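Local coordinates for acyl-CoA dehydrogenase (Mycobacterium thermoresistibile, PDB 3NF4), which probably catalyses the flavin-dependent alpha,beta-dehydrogenation of acyl-CoA thioesters, with flavin-adenine dinucleotide as its bound redox cofactor, at residues A[131-136]-A[175-180]; A[145-150]-A[162-167]; A[327-332]-A[372-377]. One frame throughout, in Å; residues are numbered along the deposited sequence.

In the fold
Following the chain from its N terminus, interactions 1 and 2 come first, both in the middle domain. Strand 131-134 opens interaction 1, and the chain must pass through the 145-150 loop and strand 157-168 before strand 175-181 closes it, so interaction 2 lies wholly within that excursion. The two touch, their centres 10 Å apart: Lys164 reaches Leu135 O and Phe179 O, and Ser165 meets Ser136, joining the mixed sheet to the antiparallel one. Interaction 3 follows in series in the C-terminal domain, joining helices 321-346 and 374-383, about 22 Å from interaction 1 between centres. All three border the same FAD molecule.

Interaction 1 of 3, residues A[131-136]-A[175-180]; sequences GAYSLS and FYTLFA. With FAD (flavin-adenine dinucleotide), chain C.
The Phe179 ring carries Leu135 over one face, with CD1 only 3.4 Å from Phe179 CD2, while Ser134 O and Tyr133 CE1 lie at its edge. That edge is turned toward the face of Tyr133 in an offset edge-to-face pair, the ring centroids 5.6 Å apart and the planes at 65°. Tyr133 can lean over toward its neighbour because CG stands anti to its backbone N (chi1 -170°). At the start of the ladder the roles change: Gly131 CA makes a CH-pi contact over the face of Phe175, 3.7 Å from the ring centroid. The two strands run parallel in register, and Ala132 and Ser134 each use both N and O to bond strand 175-180; the bond from Thr177 N to Ala132 O, at 3.0 Å, is the straightest (173°). Strand 131-134 is outermost in its sheet within the chain, and its other side faces the flavin. FAD N3 donates to Tyr133 O at 3.2 Å, and Ser136 N donates to FAD O2 at 3.2 Å, joined by a weak bond from Leu135 N. Ser136 OG adds a bond to FAD N1, 2.9 Å away. The donors gathered at N1 and O2 would probably stabilise negative charge on this end of the isoalloxazine when the flavin is reduced, and the parallel ladder leads directly into the residues that carry them.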
# COMPACT_ATOMS: atom_id res chain seq x y z
N GLY A 131 -33.56 15.37 13.34
CA GLY A 131 -33.70 15.51 11.90
C GLY A 131 -33.09 14.38 11.06
O GLY A 131 -32.13 13.72 11.46
N ALA A 132 -33.69 14.17 9.89
CA ALA A 132 -33.15 13.23 8.94
C ALA A 132 -33.10 13.88 7.56
O ALA A 132 -33.75 14.91 7.32
CB ALA A 132 -33.96 11.94 8.92
N TYR A 133 -32.31 13.27 6.68
CA TYR A 133 -31.95 13.85 5.39
C TYR A 133 -32.20 12.75 4.33
O TYR A 133 -31.69 11.63 4.48
CB TYR A 133 -30.47 14.25 5.47
CG TYR A 133 -29.92 15.08 4.33
CD1 TYR A 133 -30.06 16.47 4.33
CD2 TYR A 133 -29.20 14.49 3.29
CE1 TYR A 133 -29.54 17.25 3.29
CE2 TYR A 133 -28.67 15.27 2.25
CZ TYR A 133 -28.85 16.65 2.26
OH TYR A 133 -28.33 17.43 1.25
N SER A 134 -32.97 13.08 3.28
CA SER A 134 -33.45 12.10 2.31
C SER A 134 -33.22 12.44 0.83
O SER A 134 -33.95 13.25 0.24
CB SER A 134 -34.94 11.84 2.52
OG SER A 134 -35.36 10.79 1.67
N LEU A 135 -32.23 11.78 0.23
CA LEU A 135 -31.81 12.11 -1.13
C LEU A 135 -31.69 10.88 -2.03
O LEU A 135 -32.21 10.88 -3.15
CB LEU A 135 -30.50 12.93 -1.10
CG LEU A 135 -29.82 13.40 -2.39
CD1 LEU A 135 -30.36 14.73 -2.85
CD2 LEU A 135 -28.30 13.54 -2.22
N SER A 136 -31.03 9.84 -1.52
CA SER A 136 -30.79 8.60 -2.25
C SER A 136 -32.05 7.78 -2.61
O SER A 136 -33.01 7.71 -1.84
CB SER A 136 -29.82 7.72 -1.46
OG SER A 136 -28.59 8.38 -1.22
N PHE A 175 -38.68 15.38 11.71
CA PHE A 175 -38.78 16.07 10.43
C PHE A 175 -37.79 15.49 9.42
O PHE A 175 -36.75 14.91 9.80
CB PHE A 175 -38.59 17.59 10.58
CG PHE A 175 -37.23 18.01 11.11
CD1 PHE A 175 -36.21 18.36 10.23
CD2 PHE A 175 -36.98 18.08 12.48
CE1 PHE A 175 -34.95 18.76 10.71
CE2 PHE A 175 -35.72 18.47 12.96
CZ PHE A 175 -34.71 18.82 12.08
N TYR A 176 -38.12 15.65 8.14
CA TYR A 176 -37.34 15.08 7.05
C TYR A 176 -37.04 16.15 6.00
O TYR A 176 -37.94 16.85 5.55
CB TYR A 176 -38.10 13.90 6.40
CG TYR A 176 -38.28 12.73 7.33
CD1 TYR A 176 -37.36 11.67 7.34
CD2 TYR A 176 -39.35 12.68 8.23
CE1 TYR A 176 -37.53 10.59 8.22
CE2 TYR A 176 -39.52 11.61 9.11
CZ TYR A 176 -38.61 10.58 9.10
OH TYR A 176 -38.78 9.53 9.97
N THR A 177 -35.77 16.25 5.62
CA THR A 177 -35.41 17.07 4.48
C THR A 177 -35.44 16.20 3.22
O THR A 177 -34.60 15.31 3.06
CB THR A 177 -34.03 17.73 4.70
OG1 THR A 177 -34.15 18.70 5.75
CG2 THR A 177 -33.55 18.43 3.46
N LEU A 178 -36.40 16.48 2.33
CA LEU A 178 -36.67 15.69 1.12
C LEU A 178 -36.21 16.36 -0.19
O LEU A 178 -36.29 17.59 -0.33
CB LEU A 178 -38.18 15.44 1.03
CG LEU A 178 -38.78 14.70 -0.18
CD1 LEU A 178 -38.27 13.23 -0.31
CD2 LEU A 178 -40.31 14.77 -0.16
N PHE A 179 -35.77 15.55 -1.16
CA PHE A 179 -35.49 16.02 -2.52
C PHE A 179 -36.33 15.28 -3.55
O PHE A 179 -36.20 14.07 -3.69
CB PHE A 179 -33.99 15.90 -2.84
CG PHE A 179 -33.11 16.79 -1.99
CD1 PHE A 179 -32.82 18.09 -2.40
CD2 PHE A 179 -32.59 16.34 -0.78
CE1 PHE A 179 -32.01 18.93 -1.60
CE2 PHE A 179 -31.79 17.16 0.01
CZ PHE A 179 -31.50 18.46 -0.40
N ALA A 180 -37.22 16.00 -4.26
CA ALA A 180 -38.09 15.36 -5.28
C ALA A 180 -38.16 16.11 -6.61
O ALA A 180 -37.85 17.30 -6.67
CB ALA A 180 -39.49 15.12 -4.73
PA FAD C . -23.46 2.89 -6.48
O1A FAD C . -23.66 4.32 -6.89
O2A FAD C . -24.33 1.85 -7.15
O5B FAD C . -21.92 2.48 -6.73
C5B FAD C . -21.44 1.14 -6.73
C4B FAD C . -19.93 1.14 -7.01
O4B FAD C . -19.61 1.79 -8.26
C3B FAD C . -19.16 1.89 -5.92
O3B FAD C . -17.97 1.17 -5.62
C2B FAD C . -18.80 3.22 -6.55
O2B FAD C . -17.63 3.82 -5.94
C1B FAD C . -18.68 2.87 -8.05
N9A FAD C . -18.99 4.08 -8.85
C8A FAD C . -20.21 4.68 -8.96
N7A FAD C . -20.09 5.78 -9.73
C5A FAD C . -18.79 5.86 -10.11
C6A FAD C . -18.08 6.75 -10.91
N6A FAD C . -18.71 7.81 -11.47
N1A FAD C . -16.74 6.55 -11.12
C2A FAD C . -16.10 5.50 -10.56
N3A FAD C . -16.78 4.63 -9.78
C4A FAD C . -18.11 4.79 -9.55
N1 FAD C . -28.25 8.45 1.70
C2 FAD C . -28.91 9.61 2.02
O2 FAD C . -29.23 10.43 1.12
N3 FAD C . -29.23 9.89 3.31
C4 FAD C . -28.90 9.04 4.32
O4 FAD C . -29.21 9.34 5.50
C4X FAD C . -28.21 7.85 4.02
N5 FAD C . -27.88 6.97 5.00
C5X FAD C . -27.25 5.81 4.69
C6 FAD C . -26.91 4.91 5.70
C7 FAD C . -26.26 3.72 5.40
C7M FAD C . -25.92 2.77 6.53
C8 FAD C . -25.95 3.43 4.07
C8M FAD C . -25.25 2.17 3.63
C9 FAD C . -26.28 4.34 3.06
C9A FAD C . -26.93 5.53 3.35
N10 FAD C . -27.23 6.40 2.35
C10 FAD C . -27.89 7.55 2.67
C1' FAD C . -26.90 6.09 0.92
C2' FAD C . -25.39 6.19 0.57
O2' FAD C . -24.99 7.58 0.55
C3' FAD C . -25.03 5.43 -0.74
O3' FAD C . -25.21 4.03 -0.48
C4' FAD C . -23.60 5.61 -1.31
O4' FAD C . -23.23 7.00 -1.37
C5' FAD C . -23.32 4.98 -2.70
O5' FAD C . -24.42 4.81 -3.62
P FAD C . -24.91 3.33 -4.07
O1P FAD C . -25.12 2.49 -2.82
O2P FAD C . -26.05 3.42 -5.05
O3P FAD C . -23.60 2.77 -4.86

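Interaction 2 of 3, residues A[145-150]-A[162-167]; sequences AALRCA and GSKSWI. With FAD (flavin-adenine dinucleotide), chain C.
Cys149 presses its sulfur against the backbone of Gly162, SG lying 3.8 Å from Gly162 C. Gly162 is extended at phi 158° and psi -165°, a conformation suited to glycine, and its bare backbone lets the sulfur come this close. SG is placed there by a first torsion that sets it anti to the backbone N (chi1 -162°). Two residues further along the strand, Lys164 bends at its second torsion and reaches toward the loop: its CE passes 4.1 Å from Cys149 CB, and its NZ ends 3.7 Å from Leu147 CD2. No hydrogen bond crosses between the two segments. The second shell supplies the polar grip, since the buried Lys164 ammonium is salt-bridged to Glu137 and also donates to Leu135 O and Phe179 O. Glu137 accepts from the backbone N of Arg148 and Cys149 as well, so one carboxylate positions both loop and lysine. Further along strand 157-168, Trp166 lies beside the flavin and its ribityl chain, although the model is too tight there and the fine geometry is doubtful. The 145-150 loop leads into strand 150-154, outermost in the antiparallel sheet within this chain, where strand 157-168 pairs with strand 217-228 on its other side and Lys164 reaches across to strand 175-181.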
# COMPACT_ATOMS: atom_id res chain seq x y z
N ALA A 145 -28.45 13.35 -9.76
CA ALA A 145 -29.33 13.85 -10.83
C ALA A 145 -30.33 12.85 -11.45
O ALA A 145 -31.31 13.25 -12.06
CB ALA A 145 -28.49 14.49 -11.94
N ALA A 146 -30.07 11.55 -11.28
CA ALA A 146 -30.94 10.51 -11.85
C ALA A 146 -32.14 10.13 -10.96
O ALA A 146 -32.82 9.13 -11.21
CB ALA A 146 -30.10 9.26 -12.21
N LEU A 147 -32.40 10.93 -9.93
CA LEU A 147 -33.48 10.63 -8.98
C LEU A 147 -34.86 10.81 -9.64
O LEU A 147 -34.99 11.50 -10.65
CB LEU A 147 -33.34 11.42 -7.67
CG LEU A 147 -33.56 12.93 -7.60
CD1 LEU A 147 -35.03 13.31 -7.80
CD2 LEU A 147 -33.07 13.46 -6.27
N ARG A 148 -35.88 10.18 -9.06
CA ARG A 148 -37.17 10.10 -9.73
C ARG A 148 -38.45 10.26 -8.90
O ARG A 148 -39.54 10.30 -9.48
CB ARG A 148 -37.23 8.84 -10.57
CG ARG A 148 -37.27 9.13 -12.05
CD ARG A 148 -36.72 7.97 -12.86
NE ARG A 148 -35.50 8.36 -13.58
CZ ARG A 148 -35.45 8.66 -14.88
NH1 ARG A 148 -36.56 8.60 -15.65
NH2 ARG A 148 -34.28 9.00 -15.43
N CYS A 149 -38.33 10.34 -7.57
CA CYS A 149 -39.47 10.61 -6.70
C CYS A 149 -40.17 11.87 -7.22
O CYS A 149 -39.54 12.92 -7.42
CB CYS A 149 -39.03 10.79 -5.24
SG CYS A 149 -40.36 10.61 -3.97
N ALA A 150 -41.47 11.75 -7.50
CA ALA A 150 -42.20 12.82 -8.17
C ALA A 150 -42.95 13.75 -7.21
O ALA A 150 -43.69 13.30 -6.34
CB ALA A 150 -43.14 12.25 -9.24
N GLY A 162 -43.77 8.53 -4.83
CA GLY A 162 -42.58 7.71 -5.07
C GLY A 162 -41.83 7.13 -3.88
O GLY A 162 -42.33 7.12 -2.75
N SER A 163 -40.61 6.67 -4.17
CA SER A 163 -39.77 5.92 -3.24
C SER A 163 -38.41 6.59 -2.97
O SER A 163 -37.81 7.17 -3.89
CB SER A 163 -39.49 4.52 -3.83
OG SER A 163 -40.59 3.65 -3.72
N LYS A 164 -37.93 6.47 -1.73
CA LYS A 164 -36.58 6.89 -1.30
C LYS A 164 -35.90 5.78 -0.47
O LYS A 164 -36.59 4.90 0.07
CB LYS A 164 -36.66 8.17 -0.46
CG LYS A 164 -37.02 9.44 -1.24
CD LYS A 164 -35.88 9.82 -2.17
CE LYS A 164 -35.91 11.26 -2.58
NZ LYS A 164 -35.04 11.58 -3.75
N SER A 165 -34.58 5.80 -0.35
CA SER A 165 -33.88 4.73 0.38
C SER A 165 -32.71 5.18 1.26
O SER A 165 -32.27 6.33 1.20
CB SER A 165 -33.46 3.60 -0.56
OG SER A 165 -32.73 4.11 -1.64
N TRP A 166 -32.24 4.27 2.09
CA TRP A 166 -31.09 4.51 2.97
C TRP A 166 -31.29 5.73 3.86
O TRP A 166 -30.42 6.56 3.92
CB TRP A 166 -29.79 4.67 2.17
CG TRP A 166 -29.50 3.59 1.12
CD1 TRP A 166 -29.46 3.76 -0.24
CD2 TRP A 166 -29.22 2.20 1.36
NE1 TRP A 166 -29.19 2.56 -0.86
CE2 TRP A 166 -29.04 1.59 0.09
CE3 TRP A 166 -29.12 1.41 2.51
CZ2 TRP A 166 -28.75 0.23 -0.06
CZ3 TRP A 166 -28.83 0.04 2.36
CH2 TRP A 166 -28.65 -0.53 1.09
N ILE A 167 -32.42 5.85 4.53
CA ILE A 167 -32.66 6.99 5.41
C ILE A 167 -32.25 6.67 6.86
O ILE A 167 -32.95 5.94 7.56
CB ILE A 167 -34.14 7.47 5.34
CG1 ILE A 167 -34.52 7.81 3.88
CG2 ILE A 167 -34.42 8.64 6.33
CD1 ILE A 167 -35.97 8.10 3.65
PA FAD C . -23.46 2.89 -6.48
O1A FAD C . -23.66 4.32 -6.89
O2A FAD C . -24.33 1.85 -7.15
O5B FAD C . -21.92 2.48 -6.73
C5B FAD C . -21.44 1.14 -6.73
C4B FAD C . -19.93 1.14 -7.01
O4B FAD C . -19.61 1.79 -8.26
C3B FAD C . -19.16 1.89 -5.92
O3B FAD C . -17.97 1.17 -5.62
C2B FAD C . -18.80 3.22 -6.55
O2B FAD C . -17.63 3.82 -5.94
C1B FAD C . -18.68 2.87 -8.05
N9A FAD C . -18.99 4.08 -8.85
C8A FAD C . -20.21 4.68 -8.96
N7A FAD C . -20.09 5.78 -9.73
C5A FAD C . -18.79 5.86 -10.11
C6A FAD C . -18.08 6.75 -10.91
N6A FAD C . -18.71 7.81 -11.47
N1A FAD C . -16.74 6.55 -11.12
C2A FAD C . -16.10 5.50 -10.56
N3A FAD C . -16.78 4.63 -9.78
C4A FAD C . -18.11 4.79 -9.55
N1 FAD C . -28.25 8.45 1.70
C2 FAD C . -28.91 9.61 2.02
O2 FAD C . -29.23 10.43 1.12
N3 FAD C . -29.23 9.89 3.31
C4 FAD C . -28.90 9.04 4.32
O4 FAD C . -29.21 9.34 5.50
C4X FAD C . -28.21 7.85 4.02
N5 FAD C . -27.88 6.97 5.00
C5X FAD C . -27.25 5.81 4.69
C6 FAD C . -26.91 4.91 5.70
C7 FAD C . -26.26 3.72 5.40
C7M FAD C . -25.92 2.77 6.53
C8 FAD C . -25.95 3.43 4.07
C8M FAD C . -25.25 2.17 3.63
C9 FAD C . -26.28 4.34 3.06
C9A FAD C . -26.93 5.53 3.35
N10 FAD C . -27.23 6.40 2.35
C10 FAD C . -27.89 7.55 2.67
C1' FAD C . -26.90 6.09 0.92
C2' FAD C . -25.39 6.19 0.57
O2' FAD C . -24.99 7.58 0.55
C3' FAD C . -25.03 5.43 -0.74
O3' FAD C . -25.21 4.03 -0.48
C4' FAD C . -23.60 5.61 -1.31
O4' FAD C . -23.23 7.00 -1.37
C5' FAD C . -23.32 4.98 -2.70
O5' FAD C . -24.42 4.81 -3.62
P FAD C . -24.91 3.33 -4.07
O1P FAD C . -25.12 2.49 -2.82
O2P FAD C . -26.05 3.42 -5.05
O3P FAD C . -23.60 2.77 -4.86

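Interaction 3 of 3, residues A[327-332]-A[372-377]; sequences AKLTAT and GTNQIQ. With FAD (flavin-adenine dinucleotide), chain C.
The FAD adenosine pocket is lined by the start of helix 374-383, and this start is fastened to helix 321-346 by Lys328 and Thr332, which reach Gly372 and Asn374. Lys328, bent at its second torsion (chi2 -88°), brings NZ to 2.9 Å from Asn374 OD1 and 3.1 Å from Gly372 O; Met367 O is a further acceptor. Gln377 NE2 also reaches Gly372 O, at 3.0 Å, from the opposite face of the carbonyl plane to the lysine. The Asn374 amide is fixed at both ends: while OD1 accepts from the lysine, ND2 donates to Thr332 OG1 at 2.9 Å, almost straight (165°) and in the amide plane, and bonds Asp333 too. Thr332 OG1 gives its own proton to Lys328 O, one helical turn back, and accepts from the amide. Leu329 adds apolar contact, its CD1 3.7 Å from Asn374 CB. On the cofactor side, Thr373 is the N-cap residue; its OG1 accepts weakly from Ile376 N and lies 2.8 Å from the ribose hydroxyl FAD O2B, while Ile376 CD1 packs 3.6 Å from adenine C5A. Gln375 OE1 takes a weak bond from O2B and a hydrogen bond from Gln344 NE2 of the second subunit. Such helix-to-helix fastening behind an FAD site shared between subunits fits the C-terminal helical bundle of the acyl-CoA dehydrogenase fold.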
# COMPACT_ATOMS: atom_id res chain seq x y z
N ALA A 327 -9.82 15.24 3.41
CA ALA A 327 -10.04 14.82 4.81
C ALA A 327 -10.91 13.53 4.96
O ALA A 327 -10.56 12.62 5.72
CB ALA A 327 -10.63 15.97 5.65
N LYS A 328 -12.01 13.44 4.22
CA LYS A 328 -12.93 12.29 4.31
C LYS A 328 -12.28 11.00 3.78
O LYS A 328 -12.33 9.97 4.45
CB LYS A 328 -14.25 12.64 3.59
CG LYS A 328 -15.39 11.65 3.82
CD LYS A 328 -15.35 10.51 2.80
CE LYS A 328 -16.54 9.57 3.01
NZ LYS A 328 -16.31 8.24 2.42
N LEU A 329 -11.67 11.06 2.60
CA LEU A 329 -10.89 9.95 2.03
C LEU A 329 -9.80 9.44 2.98
O LEU A 329 -9.72 8.23 3.26
CB LEU A 329 -10.23 10.36 0.71
CG LEU A 329 -9.23 9.35 0.12
CD1 LEU A 329 -9.98 8.20 -0.52
CD2 LEU A 329 -8.36 10.00 -0.91
N THR A 330 -8.96 10.36 3.46
CA THR A 330 -7.84 10.06 4.36
C THR A 330 -8.32 9.43 5.66
O THR A 330 -7.85 8.35 6.06
CB THR A 330 -7.09 11.41 4.64
OG1 THR A 330 -6.38 11.79 3.45
CG2 THR A 330 -6.11 11.32 5.82
N ALA A 331 -9.27 10.07 6.32
CA ALA A 331 -9.77 9.60 7.62
C ALA A 331 -10.50 8.24 7.58
O ALA A 331 -10.40 7.45 8.55
CB ALA A 331 -10.65 10.67 8.25
N THR A 332 -11.21 7.95 6.49
CA THR A 332 -11.91 6.66 6.38
C THR A 332 -10.99 5.53 5.91
O THR A 332 -11.10 4.40 6.40
CB THR A 332 -13.24 6.73 5.53
OG1 THR A 332 -12.96 7.10 4.16
CG2 THR A 332 -14.20 7.72 6.13
N GLY A 372 -20.57 9.83 -0.09
CA GLY A 372 -19.74 9.83 -1.29
C GLY A 372 -18.64 8.80 -1.09
O GLY A 372 -17.79 9.00 -0.22
N THR A 373 -18.68 7.73 -1.89
CA THR A 373 -17.72 6.62 -1.80
C THR A 373 -16.33 7.19 -2.00
O THR A 373 -16.16 8.27 -2.60
CB THR A 373 -17.97 5.48 -2.87
OG1 THR A 373 -17.64 5.95 -4.19
CG2 THR A 373 -19.41 4.99 -2.87
N ASN A 374 -15.33 6.47 -1.52
CA ASN A 374 -13.95 6.88 -1.78
C ASN A 374 -13.48 6.91 -3.26
O ASN A 374 -12.50 7.59 -3.59
CB ASN A 374 -13.02 6.13 -0.85
CG ASN A 374 -13.22 6.56 0.61
OD1 ASN A 374 -14.02 7.47 0.89
ND2 ASN A 374 -12.49 5.94 1.52
N GLN A 375 -14.23 6.26 -4.17
CA GLN A 375 -13.97 6.44 -5.63
C GLN A 375 -14.52 7.81 -6.14
O GLN A 375 -13.85 8.51 -6.91
CB GLN A 375 -14.49 5.28 -6.47
CG GLN A 375 -13.73 3.96 -6.31
CD GLN A 375 -13.92 3.29 -4.93
OE1 GLN A 375 -15.05 3.20 -4.41
NE2 GLN A 375 -12.80 2.84 -4.33
N ILE A 376 -15.71 8.19 -5.71
CA ILE A 376 -16.24 9.55 -5.98
C ILE A 376 -15.34 10.68 -5.39
O ILE A 376 -15.08 11.69 -6.09
CB ILE A 376 -17.77 9.66 -5.56
CG1 ILE A 376 -18.66 9.30 -6.75
CG2 ILE A 376 -18.18 11.06 -5.12
CD1 ILE A 376 -18.70 7.84 -7.08
N GLN A 377 -14.86 10.51 -4.14
CA GLN A 377 -13.88 11.47 -3.55
C GLN A 377 -12.67 11.70 -4.46
O GLN A 377 -12.34 12.83 -4.75
CB GLN A 377 -13.39 11.08 -2.13
CG GLN A 377 -14.46 10.97 -1.02
CD GLN A 377 -15.49 12.13 -0.95
OE1 GLN A 377 -15.23 13.26 -1.38
NE2 GLN A 377 -16.68 11.83 -0.40
PA FAD C . -23.46 2.89 -6.48
O1A FAD C . -23.66 4.32 -6.89
O2A FAD C . -24.33 1.85 -7.15
O5B FAD C . -21.92 2.48 -6.73
C5B FAD C . -21.44 1.14 -6.73
C4B FAD C . -19.93 1.14 -7.01
O4B FAD C . -19.61 1.79 -8.26
C3B FAD C . -19.16 1.89 -5.92
O3B FAD C . -17.97 1.17 -5.62
C2B FAD C . -18.80 3.22 -6.55
O2B FAD C . -17.63 3.82 -5.94
C1B FAD C . -18.68 2.87 -8.05
N9A FAD C . -18.99 4.08 -8.85
C8A FAD C . -20.21 4.68 -8.96
N7A FAD C . -20.09 5.78 -9.73
C5A FAD C . -18.79 5.86 -10.11
C6A FAD C . -18.08 6.75 -10.91
N6A FAD C . -18.71 7.81 -11.47
N1A FAD C . -16.74 6.55 -11.12
C2A FAD C . -16.10 5.50 -10.56
N3A FAD C . -16.78 4.63 -9.78
C4A FAD C . -18.11 4.79 -9.55
N1 FAD C . -28.25 8.45 1.70
C2 FAD C . -28.91 9.61 2.02
O2 FAD C . -29.23 10.43 1.12
N3 FAD C . -29.23 9.89 3.31
C4 FAD C . -28.90 9.04 4.32
O4 FAD C . -29.21 9.34 5.50
C4X FAD C . -28.21 7.85 4.02
N5 FAD C . -27.88 6.97 5.00
C5X FAD C . -27.25 5.81 4.69
C6 FAD C . -26.91 4.91 5.70
C7 FAD C . -26.26 3.72 5.40
C7M FAD C . -25.92 2.77 6.53
C8 FAD C . -25.95 3.43 4.07
C8M FAD C . -25.25 2.17 3.63
C9 FAD C . -26.28 4.34 3.06
C9A FAD C . -26.93 5.53 3.35
N10 FAD C . -27.23 6.40 2.35
C10 FAD C . -27.89 7.55 2.67
C1' FAD C . -26.90 6.09 0.92
C2' FAD C . -25.39 6.19 0.57
O2' FAD C . -24.99 7.58 0.55
C3' FAD C . -25.03 5.43 -0.74
O3' FAD C . -25.21 4.03 -0.48
C4' FAD C . -23.60 5.61 -1.31
O4' FAD C . -23.23 7.00 -1.37
C5' FAD C . -23.32 4.98 -2.70
O5' FAD C . -24.42 4.81 -3.62
P FAD C . -24.91 3.33 -4.07
O1P FAD C . -25.12 2.49 -2.82
O2P FAD C . -26.05 3.42 -5.05
O3P FAD C . -23.60 2.77 -4.86